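Local coordinates for hypothetical sugar ABC-transporter sugar binding protein (Arthrobacter globiformis, PDB 7BVT), which probably serves as the substrate-binding component of an ABC transporter that takes up the cyclic tetrasaccharide cyclic alpha-maltosyl-1,6-maltose, at residues A[38-43]-A[330-335]; A[115-120]-A[336-341]; A[139-144]-A[359-364]. All blocks are in the same frame, centred on the assembly; numbering follows the deposited sequence.

Overall arrangement
The 330-341 chain, running from the end of helix 322-332 to helix 339-342, supplies one side of both contact 1 and contact 2. Contact 1, at the surface, rests on van der Waals touches and a water bridge to helix 38-53. Contact 2, partly buried, uses direct backbone and carboxylate hydrogen bonds to the chain leaving helix 112-117. Contact 3, fully buried and nearest the chain centre, is held by side-chain amides between strand 140-147 and helix 359-363, with the sugar on the strand's other side. Leu335 of contact 1 packs on Asn141 of contact 3, and Leu335 N lies 2.8 Å from Ala139 O, probably hydrogen-bonded; Val337 CG1 of contact 2 packs against Ala139 N.

Contact 1 (A[38-43]-A[330-335]); sequences GTNADA and KETGML
Asn40 and Thr332 meet with their side chains crossing at about a right angle, where the backbones of 38-43 and 330-335 come nearest. The amide oxygen does the touching: Asn40 OD1 lies 3.3 Å from Thr332 CB and nearly as close to its methyl CG2. Asn40 CG stands beside its own backbone N, opposite the carbonyl carbon (chi1 -75°), which carries the amide out from the helix to this position. Asn40 OD1 also accepts from a water at 2.7 Å, and that water donates to Thr332 O, 2.9 Å away, bridging a side-chain amide on one helix to a main-chain carbonyl near the end of the other. The amide nitrogen faces the thioether of Met334, which arrives from the opposite direction; Asn40 ND2 to Met334 SD is 4.1 Å, a loose packing contact.

One turn along, the methyl of Ala43 touches two side chains. Glu331 passes it with its extended chain, Ala43 CB lying 3.5 Å from Glu331 OE2 and also touching CG, while Thr332 CG2 comes to 3.9 Å from Ala43 CB. Trp328 of helix 322-332 packs on both Ala43 and Met334. Thr39 adds its methyl against the Glu331 carbonyl.

The Thr332 hydroxyl turns back to its own chain. With chi1 at 61°, Thr332 OG1 sits between the backbone N and the carbonyl carbon, accepts from Met334 N (3.1 Å, 158°) in an ST turn and also bonds to Trp328 O. The hydroxyl thus serves the helix end, where Gly333 leaves helical geometry with positive phi, and its carbon atoms are left to meet helix 38-53. The direct contact is therefore van der Waals packing, and the polar link between the segments runs through the water.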
ATOM      1  N   GLY A  38     -18.509   5.371  -2.703  1.00 32.37           N
ATOM      2  CA  GLY A  38     -18.471   5.590  -4.156  1.00 31.19           C
ATOM      3  C   GLY A  38     -18.577   4.295  -4.913  1.00 27.37           C
ATOM      4  O   GLY A  38     -19.360   3.450  -4.494  1.00 29.47           O
ATOM      5  N   THR A  39     -17.848   4.220  -6.021  1.00 29.38           N
ATOM      6  CA  THR A  39     -17.708   3.066  -6.944  1.00 30.99           C
ATOM      7  C   THR A  39     -17.387   1.809  -6.135  1.00 26.58           C
ATOM      8  O   THR A  39     -17.983   0.746  -6.397  1.00 26.05           O
ATOM      9  CB  THR A  39     -16.607   3.421  -7.953  1.00 37.89           C
ATOM     10  OG1 THR A  39     -17.213   4.452  -8.736  1.00 41.51           O
ATOM     11  CG2 THR A  39     -16.126   2.244  -8.778  1.00 43.02           C
ATOM     12  N   ASN A  40     -16.425   1.926  -5.222  1.00 25.72           N
ATOM     13  CA  ASN A  40     -15.918   0.769  -4.440  1.00 23.08           C
ATOM     14  C   ASN A  40     -17.068   0.203  -3.586  1.00 23.89           C
ATOM     15  O   ASN A  40     -17.252  -1.038  -3.575  1.00 22.90           O
ATOM     16  CB  ASN A  40     -14.725   1.160  -3.579  1.00 24.51           C
ATOM     17  CG  ASN A  40     -13.448   1.337  -4.385  1.00 25.07           C
ATOM     18  OD1 ASN A  40     -13.385   1.052  -5.571  1.00 25.90           O
ATOM     19  ND2 ASN A  40     -12.406   1.819  -3.719  1.00 32.07           N
ATOM     20  N   ALA A  41     -17.838   1.045  -2.910  1.00 22.17           N
ATOM     21  CA  ALA A  41     -18.944   0.602  -2.055  1.00 22.91           C
ATOM     22  C   ALA A  41     -20.060   0.041  -2.947  1.00 23.86           C
ATOM     23  O   ALA A  41     -20.636  -1.019  -2.604  1.00 22.66           O
ATOM     24  CB  ALA A  41     -19.402   1.713  -1.158  1.00 23.49           C
ATOM     25  N   ASP A  42     -20.351   0.676  -4.082  1.00 24.58           N
ATOM     26  CA  ASP A  42     -21.356   0.110  -5.028  1.00 25.07           C
ATOM     27  C   ASP A  42     -20.909  -1.271  -5.510  1.00 24.08           C
ATOM     28  O   ASP A  42     -21.747  -2.207  -5.596  1.00 25.27           O
ATOM     29  CB  ASP A  42     -21.558   0.987  -6.271  1.00 27.25           C
ATOM     30  CG  ASP A  42     -22.177   2.334  -5.979  1.00 31.77           C
ATOM     31  OD1 ASP A  42     -22.742   2.506  -4.880  1.00 29.76           O
ATOM     32  OD2 ASP A  42     -22.024   3.210  -6.854  1.00 37.62           O
ATOM     33  N   ALA A  43     -19.644  -1.422  -5.862  1.00 23.77           N
ATOM     34  CA  ALA A  43     -19.114  -2.720  -6.340  1.00 21.84           C
ATOM     35  C   ALA A  43     -19.274  -3.765  -5.223  1.00 21.14           C
ATOM     36  O   ALA A  43     -19.600  -4.933  -5.527  1.00 20.80           O
ATOM     37  CB  ALA A  43     -17.658  -2.583  -6.734  1.00 22.72           C
ATOM     38  N   LYS A 330     -11.280  -5.432 -11.715  1.00 24.11           N
ATOM     39  CA  LYS A 330     -11.591  -4.706 -12.975  1.00 29.48           C
ATOM     40  C   LYS A 330     -12.450  -3.477 -12.673  1.00 27.76           C
ATOM     41  O   LYS A 330     -12.171  -2.399 -13.205  1.00 31.69           O
ATOM     42  CB  LYS A 330     -12.372  -5.563 -13.960  1.00 31.16           C
ATOM     43  CG  LYS A 330     -11.581  -6.602 -14.735  1.00 32.35           C
ATOM     44  CD  LYS A 330     -12.585  -7.373 -15.574  1.00 33.57           C
ATOM     45  CE  LYS A 330     -12.024  -8.369 -16.542  1.00 39.99           C
ATOM     46  NZ  LYS A 330     -13.145  -9.079 -17.201  1.00 39.88           N
ATOM     47  N   GLU A 331     -13.479  -3.648 -11.875  1.00 26.28           N
ATOM     48  CA  GLU A 331     -14.497  -2.608 -11.660  1.00 27.02           C
ATOM     49  C   GLU A 331     -14.034  -1.583 -10.639  1.00 27.33           C
ATOM     50  O   GLU A 331     -14.550  -0.449 -10.703  1.00 28.49           O
ATOM     51  CB  GLU A 331     -15.845  -3.269 -11.421  1.00 30.77           C
ATOM     52  CG  GLU A 331     -16.171  -3.720 -10.036  1.00 34.43           C
ATOM     53  CD  GLU A 331     -17.398  -4.649 -10.068  1.00 48.93           C
ATOM     54  OE1 GLU A 331     -17.961  -4.851 -11.177  1.00 51.16           O
ATOM     55  OE2 GLU A 331     -17.777  -5.227  -9.010  1.00 54.23           O
ATOM     56  N   THR A 332     -13.086  -1.890  -9.743  1.00 21.44           N
ATOM     57  CA  THR A 332     -12.665  -0.891  -8.731  1.00 21.09           C
ATOM     58  C   THR A 332     -11.327  -0.209  -9.126  1.00 20.08           C
ATOM     59  O   THR A 332     -10.998   0.784  -8.516  1.00 23.23           O
ATOM     60  CB  THR A 332     -12.494  -1.552  -7.356  1.00 20.69           C
ATOM     61  OG1 THR A 332     -11.461  -2.522  -7.563  1.00 20.76           O
ATOM     62  CG2 THR A 332     -13.780  -2.160  -6.826  1.00 20.56           C
ATOM     63  N   GLY A 333     -10.577  -0.787 -10.049  1.00 21.78           N
ATOM     64  CA  GLY A 333      -9.199  -0.343 -10.362  1.00 23.20           C
ATOM     65  C   GLY A 333      -8.190  -0.743  -9.290  1.00 22.43           C
ATOM     66  O   GLY A 333      -7.043  -0.249  -9.301  1.00 22.66           O
ATOM     67  N   MET A 334      -8.610  -1.588  -8.367  1.00 20.81           N
ATOM     68  CA  MET A 334      -7.689  -2.118  -7.332  1.00 19.49           C
ATOM     69  C   MET A 334      -6.964  -3.316  -7.907  1.00 19.17           C
ATOM     70  O   MET A 334      -7.417  -3.954  -8.844  1.00 19.58           O
ATOM     71  CB  MET A 334      -8.403  -2.423  -6.007  1.00 19.10           C
ATOM     72  CG  MET A 334      -9.021  -1.162  -5.487  1.00 21.44           C
ATOM     73  SD  MET A 334      -9.578  -1.101  -3.792  1.00 25.63           S
ATOM     74  CE  MET A 334     -11.025  -2.092  -4.065  1.00 22.12           C
ATOM     75  N   LEU A 335      -5.752  -3.570  -7.413  1.00 16.60           N
ATOM     76  CA  LEU A 335      -4.956  -4.676  -7.953  1.00 17.94           C
ATOM     77  C   LEU A 335      -5.436  -5.988  -7.341  1.00 17.54           C
ATOM     78  O   LEU A 335      -5.835  -6.011  -6.177  1.00 17.55           O
ATOM     79  CB  LEU A 335      -3.476  -4.450  -7.619  1.00 16.47           C
ATOM     80  CG  LEU A 335      -2.919  -3.108  -8.050  1.00 17.57           C
ATOM     81  CD1 LEU A 335      -1.470  -2.979  -7.671  1.00 19.26           C
ATOM     82  CD2 LEU A 335      -3.058  -2.915  -9.555  1.00 18.71           C
TER
HETATM   83  O   HOH W   1     -12.647   2.872  -7.409  1.00 32.76           O

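Contact 2 (A[115-120]-A[336-341]); sequences LTDVND and PVLDSV
Ser340 OG donates to Asp117 OD2 at 2.6 Å, and Ser340 N, in the first turn of helix 339-342, donates to Asp117 OD1 at 2.8 Å (147°). Both bonds use syn lone pairs, so Ser340 grips the two carboxylate oxygens through its backbone N-H and its hydroxyl together. Asp117 CG lies opposite its backbone N (chi1 -171°), extending the acid across the junction; Leu338 CB rests against OD2.

Alongside this grip, Val118 and Leu338 form a single beta bridge. Asp339 N donates to Asp117 O at 2.9 Å, and Asn119 N donates to Val337 O at 2.9 Å. Val118 CG2 packs on Leu338 CD2.

Asn119 caps the following helix through OD1 to Leu122 N; its ND2 reaches Asp339 OD1 through a water. Two further waters lie between Asp339 OD2 and Asp120, at its N and at OD1, though not every bond they could make can form at once. Water thus lies between the acids of Asp120 and Asp339, whose nearest oxygens, Asp120 OD1 and Asp339 OD2, are 4.8 Å apart. The N-H and hydroxyl of Ser340, at the N-terminal end of a short helix, would probably stabilise the negative charge of Asp117; together with the two backbone bonds they tie the chain after helix 112-117 to the start of helix 339-342.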
ATOM      1  N   LEU A 115      -5.553 -19.489  -0.107  1.00 19.63           N
ATOM      2  CA  LEU A 115      -4.562 -18.762   0.731  1.00 18.16           C
ATOM      3  C   LEU A 115      -3.151 -18.873   0.109  1.00 18.44           C
ATOM      4  O   LEU A 115      -2.417 -17.880   0.112  1.00 19.56           O
ATOM      5  CB  LEU A 115      -4.648 -19.268   2.167  1.00 18.56           C
ATOM      6  CG  LEU A 115      -5.923 -18.904   2.920  1.00 19.97           C
ATOM      7  CD1 LEU A 115      -5.924 -19.500   4.314  1.00 22.01           C
ATOM      8  CD2 LEU A 115      -6.063 -17.400   2.978  1.00 20.64           C
ATOM      9  N   THR A 116      -2.799 -19.993  -0.492  1.00 19.63           N
ATOM     10  CA  THR A 116      -1.483 -20.157  -1.174  1.00 19.14           C
ATOM     11  C   THR A 116      -1.343 -19.183  -2.338  1.00 20.02           C
ATOM     12  O   THR A 116      -0.273 -18.628  -2.545  1.00 20.80           O
ATOM     13  CB  THR A 116      -1.282 -21.587  -1.716  1.00 21.36           C
ATOM     14  OG1 THR A 116      -1.325 -22.401  -0.549  1.00 26.97           O
ATOM     15  CG2 THR A 116       0.039 -21.681  -2.448  1.00 28.71           C
ATOM     16  N   ASP A 117      -2.431 -18.923  -3.057  1.00 17.85           N
ATOM     17  CA  ASP A 117      -2.433 -18.088  -4.279  1.00 18.82           C
ATOM     18  C   ASP A 117      -2.350 -16.623  -3.871  1.00 19.38           C
ATOM     19  O   ASP A 117      -1.712 -15.836  -4.595  1.00 18.05           O
ATOM     20  CB  ASP A 117      -3.694 -18.358  -5.076  1.00 19.07           C
ATOM     21  CG  ASP A 117      -3.756 -17.742  -6.476  1.00 19.78           C
ATOM     22  OD1 ASP A 117      -2.728 -17.293  -7.007  1.00 19.67           O
ATOM     23  OD2 ASP A 117      -4.879 -17.711  -7.007  1.00 22.83           O
ATOM     24  N   VAL A 118      -3.021 -16.262  -2.767  1.00 16.88           N
ATOM     25  CA  VAL A 118      -2.947 -14.869  -2.287  1.00 17.35           C
ATOM     26  C   VAL A 118      -1.474 -14.465  -2.201  1.00 16.95           C
ATOM     27  O   VAL A 118      -0.640 -15.255  -1.746  1.00 17.95           O
ATOM     28  CB  VAL A 118      -3.675 -14.693  -0.940  1.00 17.29           C
ATOM     29  CG1 VAL A 118      -3.471 -13.295  -0.382  1.00 17.90           C
ATOM     30  CG2 VAL A 118      -5.145 -14.967  -1.085  1.00 17.92           C
ATOM     31  N   ASN A 119      -1.189 -13.232  -2.549  1.00 17.29           N
ATOM     32  CA  ASN A 119       0.148 -12.615  -2.434  1.00 17.67           C
ATOM     33  C   ASN A 119       0.814 -12.968  -1.095  1.00 17.82           C
ATOM     34  O   ASN A 119       0.264 -12.712  -0.015  1.00 17.09           O
ATOM     35  CB  ASN A 119      -0.011 -11.104  -2.604  1.00 17.57           C
ATOM     36  CG  ASN A 119       1.319 -10.404  -2.430  1.00 20.71           C
ATOM     37  OD1 ASN A 119       1.691 -10.159  -1.257  1.00 19.61           O
ATOM     38  ND2 ASN A 119       1.938 -10.089  -3.552  1.00 21.07           N
ATOM     39  N   ASP A 120       2.042 -13.497  -1.140  1.00 16.99           N
ATOM     40  CA  ASP A 120       2.690 -14.026   0.077  1.00 17.20           C
ATOM     41  C   ASP A 120       3.016 -12.906   1.076  1.00 15.02           C
ATOM     42  O   ASP A 120       3.004 -13.164   2.285  1.00 16.82           O
ATOM     43  CB  ASP A 120       3.982 -14.753  -0.330  1.00 18.19           C
ATOM     44  CG  ASP A 120       3.802 -16.052  -1.115  1.00 21.59           C
ATOM     45  OD1 ASP A 120       2.696 -16.553  -1.252  1.00 21.55           O
ATOM     46  OD2 ASP A 120       4.861 -16.573  -1.549  1.00 23.20           O
ATOM     47  N   PRO A 336      -5.373  -7.101  -8.092  1.00 17.99           N
ATOM     48  CA  PRO A 336      -5.883  -8.356  -7.589  1.00 18.61           C
ATOM     49  C   PRO A 336      -4.973  -8.859  -6.474  1.00 18.44           C
ATOM     50  O   PRO A 336      -3.753  -8.713  -6.544  1.00 19.61           O
ATOM     51  CB  PRO A 336      -5.863  -9.342  -8.743  1.00 20.16           C
ATOM     52  CG  PRO A 336      -5.260  -8.613  -9.893  1.00 25.48           C
ATOM     53  CD  PRO A 336      -4.976  -7.190  -9.507  1.00 20.58           C
ATOM     54  N   VAL A 337      -5.559  -9.516  -5.504  1.00 16.65           N
ATOM     55  CA  VAL A 337      -4.762 -10.061  -4.370  1.00 16.42           C
ATOM     56  C   VAL A 337      -4.197 -11.458  -4.687  1.00 16.94           C
ATOM     57  O   VAL A 337      -3.355 -11.940  -3.906  1.00 16.98           O
ATOM     58  CB  VAL A 337      -5.594 -10.076  -3.072  1.00 16.94           C
ATOM     59  CG1 VAL A 337      -6.058  -8.678  -2.729  1.00 17.51           C
ATOM     60  CG2 VAL A 337      -6.766 -11.029  -3.116  1.00 16.09           C
ATOM     61  N   LEU A 338      -4.690 -12.123  -5.729  1.00 16.35           N
ATOM     62  CA  LEU A 338      -4.267 -13.461  -6.136  1.00 18.48           C
ATOM     63  C   LEU A 338      -3.121 -13.344  -7.141  1.00 18.12           C
ATOM     64  O   LEU A 338      -3.255 -12.606  -8.119  1.00 18.67           O
ATOM     65  CB  LEU A 338      -5.450 -14.195  -6.750  1.00 18.40           C
ATOM     66  CG  LEU A 338      -6.635 -14.439  -5.839  1.00 17.86           C
ATOM     67  CD1 LEU A 338      -7.747 -15.172  -6.581  1.00 19.40           C
ATOM     68  CD2 LEU A 338      -6.247 -15.286  -4.632  1.00 20.29           C
ATOM     69  N   ASP A 339      -2.054 -14.119  -6.941  1.00 19.30           N
ATOM     70  CA  ASP A 339      -0.951 -14.176  -7.911  1.00 20.21           C
ATOM     71  C   ASP A 339      -1.529 -14.654  -9.253  1.00 19.34           C
ATOM     72  O   ASP A 339      -1.144 -14.117 -10.318  1.00 19.70           O
ATOM     73  CB  ASP A 339       0.179 -15.096  -7.435  1.00 22.29           C
ATOM     74  CG  ASP A 339       1.095 -14.660  -6.291  1.00 24.14           C
ATOM     75  OD1 ASP A 339       0.918 -13.602  -5.783  1.00 27.10           O
ATOM     76  OD2 ASP A 339       1.949 -15.491  -5.874  1.00 31.12           O
ATOM     77  N   SER A 340      -2.401 -15.650  -9.221  1.00 20.92           N
ATOM     78  CA  SER A 340      -2.892 -16.340 -10.439  1.00 22.21           C
ATOM     79  C   SER A 340      -3.689 -15.362 -11.299  1.00 26.34           C
ATOM     80  O   SER A 340      -3.681 -15.495 -12.519  1.00 25.77           O
ATOM     81  CB  SER A 340      -3.755 -17.492 -10.101  1.00 23.11           C
ATOM     82  OG  SER A 340      -4.983 -17.065  -9.547  1.00 22.06           O
ATOM     83  N   VAL A 341      -4.278 -14.351 -10.694  1.00 23.50           N
ATOM     84  CA  VAL A 341      -5.055 -13.351 -11.480  1.00 22.05           C
ATOM     85  C   VAL A 341      -4.087 -12.288 -11.995  1.00 23.68           C
ATOM     86  O   VAL A 341      -4.143 -11.972 -13.187  1.00 24.77           O
ATOM     87  CB  VAL A 341      -6.229 -12.783 -10.668  1.00 20.57           C
ATOM     88  CG1 VAL A 341      -6.903 -11.638 -11.410  1.00 22.26           C
ATOM     89  CG2 VAL A 341      -7.225 -13.849 -10.300  1.00 19.70           C
TER
HETATM   90  O   HOH W   2       1.254 -18.787  -5.597  1.00 36.57           O
HETATM   91  O   HOH W   3       0.603 -10.898  -6.011  1.00 27.60           O
HETATM   92  O   HOH W   4       3.276 -13.952  -3.799  1.00 23.07           O
HETATM   93  O   HOH W   5       1.258 -16.495  -3.717  1.00 24.40           O

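Contact 3 (A[139-144]-A[359-364]); sequences ANNLGY and LPYVEQ. With GLC (alpha-D-glucopyranose), chain B.
The sugar site of this solute-binding protein is lined in part by strand 140-147, and helix 359-363 packs on the strand's reverse side. Asn140 faces the sugar, its ND2 donating a nearly straight bond (2.9 Å, 174°) to O2 of a glucose unit that Asp90 and Arg371 also hold. The next residue, Asn141, points toward the helix and uses both ends of its amide. Asn141 ND2 donates to Tyr361 O at 3.0 Å, with the acceptor close to the amide plane; Asn141 OD1 accepts a weak bond from Gln364 NE2 at 2.9 Å. Asn141 CG sits between the backbone N and the carbonyl carbon (chi1 70°), directing the amide at the helix; its plane is 18° from that of the Tyr361 ring, and OD1 meets the ring at its edge, near its plane.

Gln364 reaches over on an extended chain, its amide turned steeply from that of Asn141. Gln364 NE2 also donates to Leu142 O (2.8 Å), from above the carbonyl plane, and so links a side chain and the strand backbone; Thr292 OG1 bonds to the same carbonyl oxygen. The tyrosine ring packs closely on the strand backbone at Gly143, Tyr361 CE1 lying 3.3 Å from Gly143 N.

The polar ends of Tyr361 and Gln364 are anchored as well, Tyr361 OH to Glu261 O and Gln364 OE1 to Val282 N. Strand 140-147 runs antiparallel to strands 258-262, 277-280 and 292-301, with helix 195-207 against Asn140 and Leu142, while helix 345-354 packs on Leu359 and Val362 of the short helix.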
ATOM      1  N   ALA A 139      -5.791  -4.724  -3.173  1.00 16.96           N
ATOM      2  CA  ALA A 139      -4.372  -4.329  -3.065  1.00 17.08           C
ATOM      3  C   ALA A 139      -4.122  -3.115  -3.935  1.00 17.02           C
ATOM      4  O   ALA A 139      -4.876  -2.801  -4.847  1.00 17.90           O
ATOM      5  CB  ALA A 139      -3.482  -5.470  -3.464  1.00 17.30           C
ATOM      6  N   ASN A 140      -3.053  -2.423  -3.596  1.00 16.79           N
ATOM      7  CA  ASN A 140      -2.497  -1.314  -4.376  1.00 16.66           C
ATOM      8  C   ASN A 140      -1.000  -1.277  -4.078  1.00 15.55           C
ATOM      9  O   ASN A 140      -0.508  -1.994  -3.158  1.00 16.23           O
ATOM     10  CB  ASN A 140      -3.203  -0.007  -4.051  1.00 17.40           C
ATOM     11  CG  ASN A 140      -3.112   0.405  -2.599  1.00 19.28           C
ATOM     12  OD1 ASN A 140      -2.012   0.543  -2.069  1.00 19.94           O
ATOM     13  ND2 ASN A 140      -4.230   0.751  -1.997  1.00 22.93           N
ATOM     14  N   ASN A 141      -0.262  -0.534  -4.878  1.00 15.65           N
ATOM     15  CA  ASN A 141       1.173  -0.357  -4.653  1.00 16.22           C
ATOM     16  C   ASN A 141       1.642   0.940  -5.284  1.00 16.80           C
ATOM     17  O   ASN A 141       0.876   1.655  -5.952  1.00 17.22           O
ATOM     18  CB  ASN A 141       1.984  -1.603  -5.032  1.00 14.48           C
ATOM     19  CG  ASN A 141       2.034  -1.865  -6.516  1.00 16.70           C
ATOM     20  OD1 ASN A 141       2.322  -0.970  -7.332  1.00 17.51           O
ATOM     21  ND2 ASN A 141       1.830  -3.112  -6.873  1.00 15.96           N
ATOM     22  N   LEU A 142       2.847   1.317  -4.892  1.00 16.12           N
ATOM     23  CA  LEU A 142       3.430   2.591  -5.348  1.00 16.38           C
ATOM     24  C   LEU A 142       4.155   2.349  -6.656  1.00 14.75           C
ATOM     25  O   LEU A 142       4.912   1.398  -6.779  1.00 15.52           O
ATOM     26  CB  LEU A 142       4.378   3.152  -4.296  1.00 14.69           C
ATOM     27  CG  LEU A 142       3.697   3.746  -3.084  1.00 17.33           C
ATOM     28  CD1 LEU A 142       4.742   4.045  -1.994  1.00 19.03           C
ATOM     29  CD2 LEU A 142       2.995   5.006  -3.426  1.00 20.76           C
ATOM     30  N   GLY A 143       3.983   3.302  -7.550  1.00 15.32           N
ATOM     31  CA  GLY A 143       4.601   3.271  -8.867  1.00 15.38           C
ATOM     32  C   GLY A 143       5.163   4.620  -9.207  1.00 16.75           C
ATOM     33  O   GLY A 143       5.014   5.584  -8.447  1.00 17.40           O
ATOM     34  N   TYR A 144       5.776   4.680 -10.360  1.00 16.09           N
ATOM     35  CA  TYR A 144       6.338   5.950 -10.877  1.00 16.23           C
ATOM     36  C   TYR A 144       5.369   6.515 -11.897  1.00 17.07           C
ATOM     37  O   TYR A 144       5.031   5.828 -12.839  1.00 18.30           O
ATOM     38  CB  TYR A 144       7.715   5.667 -11.487  1.00 16.91           C
ATOM     39  CG  TYR A 144       8.390   6.862 -12.102  1.00 16.26           C
ATOM     40  CD1 TYR A 144       9.085   7.746 -11.308  1.00 18.13           C
ATOM     41  CD2 TYR A 144       8.325   7.118 -13.459  1.00 17.36           C
ATOM     42  CE1 TYR A 144       9.721   8.875 -11.832  1.00 17.66           C
ATOM     43  CE2 TYR A 144       8.930   8.243 -13.993  1.00 16.63           C
ATOM     44  CZ  TYR A 144       9.590   9.135 -13.181  1.00 17.64           C
ATOM     45  OH  TYR A 144      10.235  10.197 -13.742  1.00 18.79           O
ATOM     46  N   LEU A 359      -0.631  -1.487 -15.982  1.00 19.70           N
ATOM     47  CA  LEU A 359       0.118  -2.748 -16.124  1.00 19.72           C
ATOM     48  C   LEU A 359       1.380  -2.715 -15.249  1.00 20.17           C
ATOM     49  O   LEU A 359       1.725  -3.697 -14.607  1.00 18.61           O
ATOM     50  CB  LEU A 359       0.461  -3.055 -17.595  1.00 21.24           C
ATOM     51  CG  LEU A 359       1.198  -4.370 -17.812  1.00 26.22           C
ATOM     52  CD1 LEU A 359       0.359  -5.543 -17.350  1.00 29.22           C
ATOM     53  CD2 LEU A 359       1.628  -4.588 -19.280  1.00 27.33           C
ATOM     54  N   PRO A 360       2.172  -1.620 -15.192  1.00 19.88           N
ATOM     55  CA  PRO A 360       3.394  -1.667 -14.386  1.00 20.84           C
ATOM     56  C   PRO A 360       3.049  -1.972 -12.923  1.00 19.27           C
ATOM     57  O   PRO A 360       3.823  -2.646 -12.270  1.00 19.09           O
ATOM     58  CB  PRO A 360       3.957  -0.255 -14.524  1.00 19.78           C
ATOM     59  CG  PRO A 360       3.507   0.115 -15.920  1.00 22.37           C
ATOM     60  CD  PRO A 360       2.059  -0.362 -15.963  1.00 22.49           C
ATOM     61  N   TYR A 361       1.937  -1.448 -12.444  1.00 17.99           N
ATOM     62  CA  TYR A 361       1.507  -1.657 -11.032  1.00 17.31           C
ATOM     63  C   TYR A 361       1.176  -3.131 -10.815  1.00 18.79           C
ATOM     64  O   TYR A 361       1.511  -3.738  -9.781  1.00 17.91           O
ATOM     65  CB  TYR A 361       0.334  -0.746 -10.729  1.00 16.98           C
ATOM     66  CG  TYR A 361       0.664   0.718 -10.640  1.00 16.98           C
ATOM     67  CD1 TYR A 361       1.027   1.289  -9.435  1.00 16.42           C
ATOM     68  CD2 TYR A 361       0.539   1.554 -11.745  1.00 18.87           C
ATOM     69  CE1 TYR A 361       1.289   2.628  -9.298  1.00 18.12           C
ATOM     70  CE2 TYR A 361       0.792   2.908 -11.619  1.00 18.42           C
ATOM     71  CZ  TYR A 361       1.146   3.449 -10.390  1.00 20.25           C
ATOM     72  OH  TYR A 361       1.412   4.768 -10.226  1.00 18.63           O
ATOM     73  N   VAL A 362       0.520  -3.737 -11.813  1.00 17.79           N
ATOM     74  CA  VAL A 362       0.165  -5.174 -11.721  1.00 17.28           C
ATOM     75  C   VAL A 362       1.446  -5.997 -11.654  1.00 17.44           C
ATOM     76  O   VAL A 362       1.541  -6.902 -10.827  1.00 17.50           O
ATOM     77  CB  VAL A 362      -0.753  -5.573 -12.888  1.00 17.78           C
ATOM     78  CG1 VAL A 362      -0.974  -7.079 -12.853  1.00 19.82           C
ATOM     79  CG2 VAL A 362      -2.063  -4.786 -12.859  1.00 19.99           C
ATOM     80  N   GLU A 363       2.411  -5.694 -12.521  1.00 19.07           N
ATOM     81  CA  GLU A 363       3.658  -6.474 -12.644  1.00 20.02           C
ATOM     82  C   GLU A 363       4.456  -6.310 -11.343  1.00 20.87           C
ATOM     83  O   GLU A 363       5.082  -7.264 -10.914  1.00 22.87           O
ATOM     84  CB  GLU A 363       4.393  -5.998 -13.901  1.00 22.54           C
ATOM     85  CG  GLU A 363       3.655  -6.446 -15.158  1.00 25.91           C
ATOM     86  CD  GLU A 363       4.370  -6.099 -16.454  1.00 30.45           C
ATOM     87  OE1 GLU A 363       4.191  -6.822 -17.415  1.00 39.15           O
ATOM     88  OE2 GLU A 363       5.082  -5.091 -16.479  1.00 43.16           O
ATOM     89  N   GLN A 364       4.287  -5.185 -10.652  1.00 17.68           N
ATOM     90  CA  GLN A 364       5.073  -4.944  -9.416  1.00 18.75           C
ATOM     91  C   GLN A 364       4.547  -5.825  -8.287  1.00 20.77           C
ATOM     92  O   GLN A 364       5.210  -5.855  -7.246  1.00 18.72           O
ATOM     93  CB  GLN A 364       4.983  -3.490  -8.950  1.00 17.78           C
ATOM     94  CG  GLN A 364       5.858  -2.577  -9.804  1.00 18.31           C
ATOM     95  CD  GLN A 364       5.963  -1.174  -9.236  1.00 18.72           C
ATOM     96  OE1 GLN A 364       7.063  -0.591  -9.249  1.00 19.57           O
ATOM     97  NE2 GLN A 364       4.855  -0.598  -8.736  1.00 16.43           N
TER
HETATM   98  C1  GLC B   2      -2.982   3.952   0.697  1.00 26.87           C
HETATM   99  C2  GLC B   2      -2.823   2.534   1.150  1.00 25.75           C
HETATM  100  C3  GLC B   2      -2.508   2.484   2.624  1.00 25.80           C
HETATM  101  C4  GLC B   2      -1.277   3.368   2.879  1.00 24.40           C
HETATM  102  C5  GLC B   2      -1.586   4.800   2.466  1.00 24.92           C
HETATM  103  C6  GLC B   2      -0.358   5.703   2.677  1.00 26.69           C
HETATM  104  O2  GLC B   2      -3.971   1.817   0.733  1.00 25.85           O
HETATM  105  O3  GLC B   2      -2.304   1.115   3.013  1.00 25.47           O
HETATM  106  O4  GLC B   2      -0.927   3.398   4.250  1.00 26.87           O
HETATM  107  O5  GLC B   2      -1.866   4.803   1.088  1.00 24.65           O
HETATM  108  O6  GLC B   2      -0.815   7.051   2.755  1.00 28.65           O